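Putative dehydrogenase (Pseudomonas fluorescens, PDB 6UUG) acts as MsuC, the methanesulfinate monooxygenase of a two-component flavin-dependent system in bacterial sulfur assimilation. Local coordinates at residues E49-R61 against N206-S218. Sequence-based numbering, arbitrary orientation.
Sequences ERDERGGTPKAER and NDWNNIGQRQTDS
Gln-215 and Arg-214, the inner residues of a type I beta turn spanning Gln-213 to Thr-216, meet the end of helix 32-53 and the loop leading to helix 58-67 in this acyl-CoA dehydrogenase-like fold. The turn belongs to the loop between strands 202-204 and 221-228, so the contact joins the N-terminal helices to the beta region. Arg-214 hydrogen-bonds to carbonyls of the last turn of helix 32-53: its NE lies 2.8 Å from Asp-51 O, within the guanidinium plane and almost in line with that C=O, while NH2 makes a longer bond of 3.3 Å to Glu-52 O. The bend at chi3 (43°) turns the group's edge to these oxygens, and NH1 binds Asn-210 O in its own loop, so three N-H bonds hold the guanidinium plane. Gln-215, extended beyond CG, reaches between Arg-50 and Pro-57. Gln-215 OE1 accepts from Arg-50 NH1 at 2.8 Å, the amide and guanidinium being nearly coplanar (22°); NH1 also forms a salt bridge with Asp-99, and Arg-50 NE a hydrogen bond with Thr-46. Pro-57 CB packs 3.6 Å from Gln-215 OE1. Gln-215 NE2 donates to Gly-54 O at 3.1 Å, approaching from above the carbonyl plane, and to a water 2.8 Å from NE2.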
loop_
_atom_site.group_PDB
_atom_site.type_symbol
_atom_site.label_atom_id
_atom_site.label_comp_id
_atom_site.label_asym_id
_atom_site.label_seq_id
_atom_site.Cartn_x
_atom_site.Cartn_y
_atom_site.Cartn_z
ATOM N N GLU A 49 30.809 -10.853 -7.223
ATOM C CA GLU A 49 31.954 -11.188 -6.379
ATOM C C GLU A 49 32.467 -9.971 -5.617
ATOM O O GLU A 49 32.914 -10.089 -4.471
ATOM C CB GLU A 49 33.073 -11.793 -7.233
ATOM N N ARG A 50 32.423 -8.790 -6.240
ATOM C CA ARG A 50 32.944 -7.601 -5.577
ATOM C C ARG A 50 31.977 -7.056 -4.527
ATOM O O ARG A 50 32.414 -6.386 -3.583
ATOM C CB ARG A 50 33.280 -6.521 -6.618
ATOM C CG ARG A 50 34.441 -6.904 -7.533
ATOM C CD ARG A 50 34.846 -5.774 -8.469
ATOM N NE ARG A 50 33.916 -5.620 -9.586
ATOM C CZ ARG A 50 33.003 -4.654 -9.673
ATOM N NH1 ARG A 50 32.906 -3.741 -8.717
ATOM N NH2 ARG A 50 32.201 -4.593 -10.724
ATOM N N ASP A 51 30.671 -7.306 -4.681
ATOM C CA ASP A 51 29.730 -6.954 -3.622
ATOM C C ASP A 51 30.053 -7.715 -2.340
ATOM O O ASP A 51 29.953 -7.165 -1.239
ATOM C CB ASP A 51 28.298 -7.239 -4.082
ATOM C CG ASP A 51 27.281 -7.071 -2.970
ATOM O OD1 ASP A 51 26.946 -5.914 -2.633
ATOM O OD2 ASP A 51 26.818 -8.103 -2.436
ATOM N N GLU A 52 30.474 -8.974 -2.475
ATOM C CA GLU A 52 30.902 -9.756 -1.318
ATOM C C GLU A 52 32.232 -9.249 -0.768
ATOM O O GLU A 52 32.382 -9.061 0.445
ATOM C CB GLU A 52 31.007 -11.233 -1.706
ATOM C CG GLU A 52 31.713 -12.099 -0.666
ATOM C CD GLU A 52 32.049 -13.483 -1.192
ATOM O OE1 GLU A 52 31.734 -13.764 -2.369
ATOM O OE2 GLU A 52 32.629 -14.289 -0.430
ATOM N N ARG A 53 33.203 -9.004 -1.653
ATOM C CA ARG A 53 34.551 -8.653 -1.213
ATOM C C ARG A 53 34.591 -7.291 -0.530
ATOM O O ARG A 53 35.290 -7.117 0.475
ATOM C CB ARG A 53 35.511 -8.684 -2.402
ATOM C CG ARG A 53 36.831 -7.957 -2.159
ATOM C CD ARG A 53 37.963 -8.511 -3.014
ATOM N NE ARG A 53 37.948 -8.009 -4.386
ATOM C CZ ARG A 53 37.410 -8.652 -5.420
ATOM N NH1 ARG A 53 36.831 -9.834 -5.244
ATOM N NH2 ARG A 53 37.454 -8.113 -6.633
ATOM N N GLY A 54 33.852 -6.314 -1.052
ATOM C CA GLY A 54 33.988 -4.975 -0.512
ATOM C C GLY A 54 35.337 -4.378 -0.901
ATOM O O GLY A 54 35.996 -4.807 -1.852
ATOM N N GLY A 55 35.743 -3.365 -0.138
ATOM C CA GLY A 55 37.018 -2.721 -0.364
ATOM C C GLY A 55 37.001 -1.779 -1.555
ATOM O O GLY A 55 35.949 -1.408 -2.087
ATOM N N THR A 56 38.205 -1.399 -1.985
ATOM C CA THR A 56 38.363 -0.459 -3.093
ATOM C C THR A 56 38.337 -1.205 -4.421
ATOM O O THR A 56 39.138 -2.131 -4.616
ATOM C CB THR A 56 39.666 0.318 -2.962
ATOM O OG1 THR A 56 39.749 0.898 -1.654
ATOM C CG2 THR A 56 39.726 1.443 -4.005
ATOM N N PRO A 57 37.447 -0.848 -5.353
ATOM C CA PRO A 57 37.440 -1.479 -6.691
ATOM C C PRO A 57 38.480 -0.834 -7.599
ATOM O O PRO A 57 38.176 -0.091 -8.538
ATOM C CB PRO A 57 36.001 -1.234 -7.161
ATOM C CG PRO A 57 35.619 0.075 -6.510
ATOM C CD PRO A 57 36.420 0.203 -5.221
ATOM N N LYS A 58 39.751 -1.119 -7.304
ATOM C CA LYS A 58 40.850 -0.408 -7.958
ATOM C C LYS A 58 40.874 -0.657 -9.463
ATOM O O LYS A 58 41.062 0.281 -10.248
ATOM C CB LYS A 58 42.177 -0.812 -7.311
ATOM C CG LYS A 58 43.417 -0.292 -8.025
ATOM C CD LYS A 58 43.473 1.227 -8.057
ATOM C CE LYS A 58 44.812 1.710 -8.619
ATOM N NZ LYS A 58 44.819 3.168 -8.941
ATOM N N ALA A 59 40.690 -1.912 -9.890
ATOM C CA ALA A 59 40.691 -2.213 -11.318
ATOM C C ALA A 59 39.578 -1.462 -12.048
ATOM O O ALA A 59 39.774 -0.970 -13.170
ATOM C CB ALA A 59 40.551 -3.723 -11.528
ATOM N N GLU A 60 38.402 -1.363 -11.426
ATOM C CA GLU A 60 37.289 -0.658 -12.055
ATOM C C GLU A 60 37.526 0.849 -12.067
ATOM O O GLU A 60 37.174 1.530 -13.036
ATOM C CB GLU A 60 35.980 -0.999 -11.335
ATOM C CG GLU A 60 35.514 -2.446 -11.508
ATOM C CD GLU A 60 36.436 -3.475 -10.849
ATOM O OE1 GLU A 60 37.022 -3.173 -9.782
ATOM O OE2 GLU A 60 36.582 -4.586 -11.410
ATOM N N ARG A 61 38.119 1.384 -11.001
ATOM C CA ARG A 61 38.427 2.809 -10.968
ATOM C C ARG A 61 39.476 3.163 -12.015
ATOM O O ARG A 61 39.383 4.212 -12.663
ATOM C CB ARG A 61 38.889 3.215 -9.567
ATOM C CG ARG A 61 37.800 3.075 -8.488
ATOM C CD ARG A 61 38.344 3.304 -7.081
ATOM N NE ARG A 61 38.873 4.652 -6.935
ATOM C CZ ARG A 61 38.162 5.702 -6.537
ATOM N NH1 ARG A 61 36.871 5.570 -6.221
ATOM N NH2 ARG A 61 38.742 6.892 -6.456
ATOM N N ASN A 206 39.767 3.875 5.529
ATOM C CA ASN A 206 39.170 2.840 4.689
ATOM C C ASN A 206 38.600 1.711 5.548
ATOM O O ASN A 206 38.843 0.526 5.314
ATOM C CB ASN A 206 40.178 2.304 3.669
ATOM C CG ASN A 206 39.534 1.965 2.331
ATOM O OD1 ASN A 206 38.311 1.822 2.228
ATOM N ND2 ASN A 206 40.360 1.838 1.296
ATOM N N ASP A 207 37.847 2.106 6.572
ATOM C CA ASP A 207 37.123 1.188 7.441
ATOM C C ASP A 207 35.665 1.031 7.029
ATOM O O ASP A 207 34.870 0.473 7.795
ATOM C CB ASP A 207 37.204 1.670 8.890
ATOM C CG ASP A 207 36.808 3.127 9.034
ATOM O OD1 ASP A 207 37.123 3.917 8.117
ATOM O OD2 ASP A 207 36.179 3.482 10.053
ATOM N N TRP A 208 35.298 1.523 5.847
ATOM C CA TRP A 208 33.919 1.460 5.382
ATOM C C TRP A 208 33.418 0.020 5.365
ATOM O O TRP A 208 33.969 -0.834 4.662
ATOM C CB TRP A 208 33.820 2.081 3.991
ATOM C CG TRP A 208 32.448 2.028 3.401
ATOM C CD1 TRP A 208 32.074 1.392 2.246
ATOM C CD2 TRP A 208 31.259 2.635 3.930
ATOM N NE1 TRP A 208 30.724 1.569 2.026
ATOM C CE2 TRP A 208 30.202 2.329 3.043
ATOM C CE3 TRP A 208 30.984 3.405 5.066
ATOM C CZ2 TRP A 208 28.895 2.776 3.255
ATOM C CZ3 TRP A 208 29.683 3.845 5.277
ATOM C CH2 TRP A 208 28.655 3.525 4.377
ATOM N N ASN A 209 32.368 -0.242 6.143
ATOM C CA ASN A 209 31.834 -1.594 6.297
ATOM C C ASN A 209 30.321 -1.463 6.471
ATOM O O ASN A 209 29.839 -1.211 7.581
ATOM C CB ASN A 209 32.486 -2.301 7.481
ATOM C CG ASN A 209 32.358 -3.811 7.408
ATOM O OD1 ASN A 209 32.228 -4.391 6.324
ATOM N ND2 ASN A 209 32.399 -4.461 8.567
ATOM N N ASN A 210 29.585 -1.638 5.377
ATOM C CA ASN A 210 28.154 -1.367 5.349
ATOM C C ASN A 210 27.451 -2.503 4.616
ATOM O O ASN A 210 28.083 -3.263 3.880
ATOM C CB ASN A 210 27.897 -0.016 4.680
ATOM C CG ASN A 210 26.525 0.529 4.968
ATOM O OD1 ASN A 210 25.537 0.048 4.419
ATOM N ND2 ASN A 210 26.452 1.558 5.818
ATOM N N ILE A 211 26.134 -2.638 4.835
ATOM C CA ILE A 211 25.416 -3.739 4.186
ATOM C C ILE A 211 25.220 -3.466 2.700
ATOM O O ILE A 211 25.057 -4.406 1.909
ATOM C CB ILE A 211 24.067 -4.031 4.872
ATOM C CG1 ILE A 211 23.142 -2.812 4.781
ATOM C CG2 ILE A 211 24.294 -4.505 6.313
ATOM C CD1 ILE A 211 21.662 -3.154 4.683
ATOM N N GLY A 212 25.222 -2.188 2.292
ATOM C CA GLY A 212 25.141 -1.828 0.894
ATOM C C GLY A 212 26.207 -0.801 0.551
ATOM O O GLY A 212 26.919 -0.299 1.427
ATOM N N GLN A 213 26.298 -0.484 -0.746
ATOM C CA GLN A 213 27.299 0.466 -1.245
ATOM C C GLN A 213 28.704 0.081 -0.792
ATOM O O GLN A 213 29.494 0.927 -0.361
ATOM C CB GLN A 213 26.969 1.894 -0.802
ATOM C CG GLN A 213 25.675 2.436 -1.370
ATOM C CD GLN A 213 25.636 2.389 -2.889
ATOM O OE1 GLN A 213 25.244 1.382 -3.476
ATOM N NE2 GLN A 213 26.045 3.483 -3.532
ATOM N N ARG A 214 29.026 -1.208 -0.903
ATOM C CA ARG A 214 30.177 -1.767 -0.201
ATOM C C ARG A 214 31.516 -1.446 -0.856
ATOM O O ARG A 214 32.552 -1.874 -0.334
ATOM C CB ARG A 214 30.013 -3.283 -0.062
ATOM C CG ARG A 214 28.860 -3.654 0.873
ATOM C CD ARG A 214 28.690 -5.161 1.066
ATOM N NE ARG A 214 29.958 -5.865 1.257
ATOM C CZ ARG A 214 30.674 -5.860 2.382
ATOM N NH1 ARG A 214 30.268 -5.170 3.443
ATOM N NH2 ARG A 214 31.814 -6.543 2.443
ATOM N N GLN A 215 31.535 -0.704 -1.967
ATOM C CA GLN A 215 32.795 -0.348 -2.615
ATOM C C GLN A 215 32.890 1.155 -2.871
ATOM O O GLN A 215 33.587 1.585 -3.794
ATOM C CB GLN A 215 32.988 -1.134 -3.913
ATOM C CG GLN A 215 33.232 -2.636 -3.686
ATOM C CD GLN A 215 33.817 -3.340 -4.904
ATOM O OE1 GLN A 215 33.267 -3.270 -6.008
ATOM N NE2 GLN A 215 34.953 -4.016 -4.710
ATOM N N THR A 216 32.221 1.966 -2.048
ATOM C CA THR A 216 32.309 3.421 -2.131
ATOM C C THR A 216 33.349 4.025 -1.189
ATOM O O THR A 216 33.523 5.248 -1.193
ATOM C CB THR A 216 30.941 4.058 -1.844
ATOM O OG1 THR A 216 30.489 3.669 -0.534
ATOM C CG2 THR A 216 29.923 3.617 -2.885
ATOM N N ASP A 217 34.033 3.210 -0.376
ATOM C CA ASP A 217 35.093 3.693 0.520
ATOM C C ASP A 217 34.600 4.800 1.452
ATOM O O ASP A 217 35.341 5.732 1.769
ATOM C CB ASP A 217 36.314 4.186 -0.274
ATOM C CG ASP A 217 36.931 3.107 -1.146
ATOM O OD1 ASP A 217 37.125 1.974 -0.649
ATOM O OD2 ASP A 217 37.224 3.396 -2.332
ATOM N N SER A 218 33.348 4.708 1.907
ATOM C CA SER A 218 32.760 5.812 2.668
ATOM C C SER A 218 33.176 5.780 4.139
ATOM O O SER A 218 32.386 6.145 5.017
ATOM C CB SER A 218 31.227 5.800 2.558
ATOM O OG SER A 218 30.777 6.075 1.238
HETATM O O HOH W 1 27.170 -3.270 -1.981
HETATM O O HOH W 2 37.138 -5.223 -5.976
HETATM O O HOH W 3 35.614 3.507 -4.746
#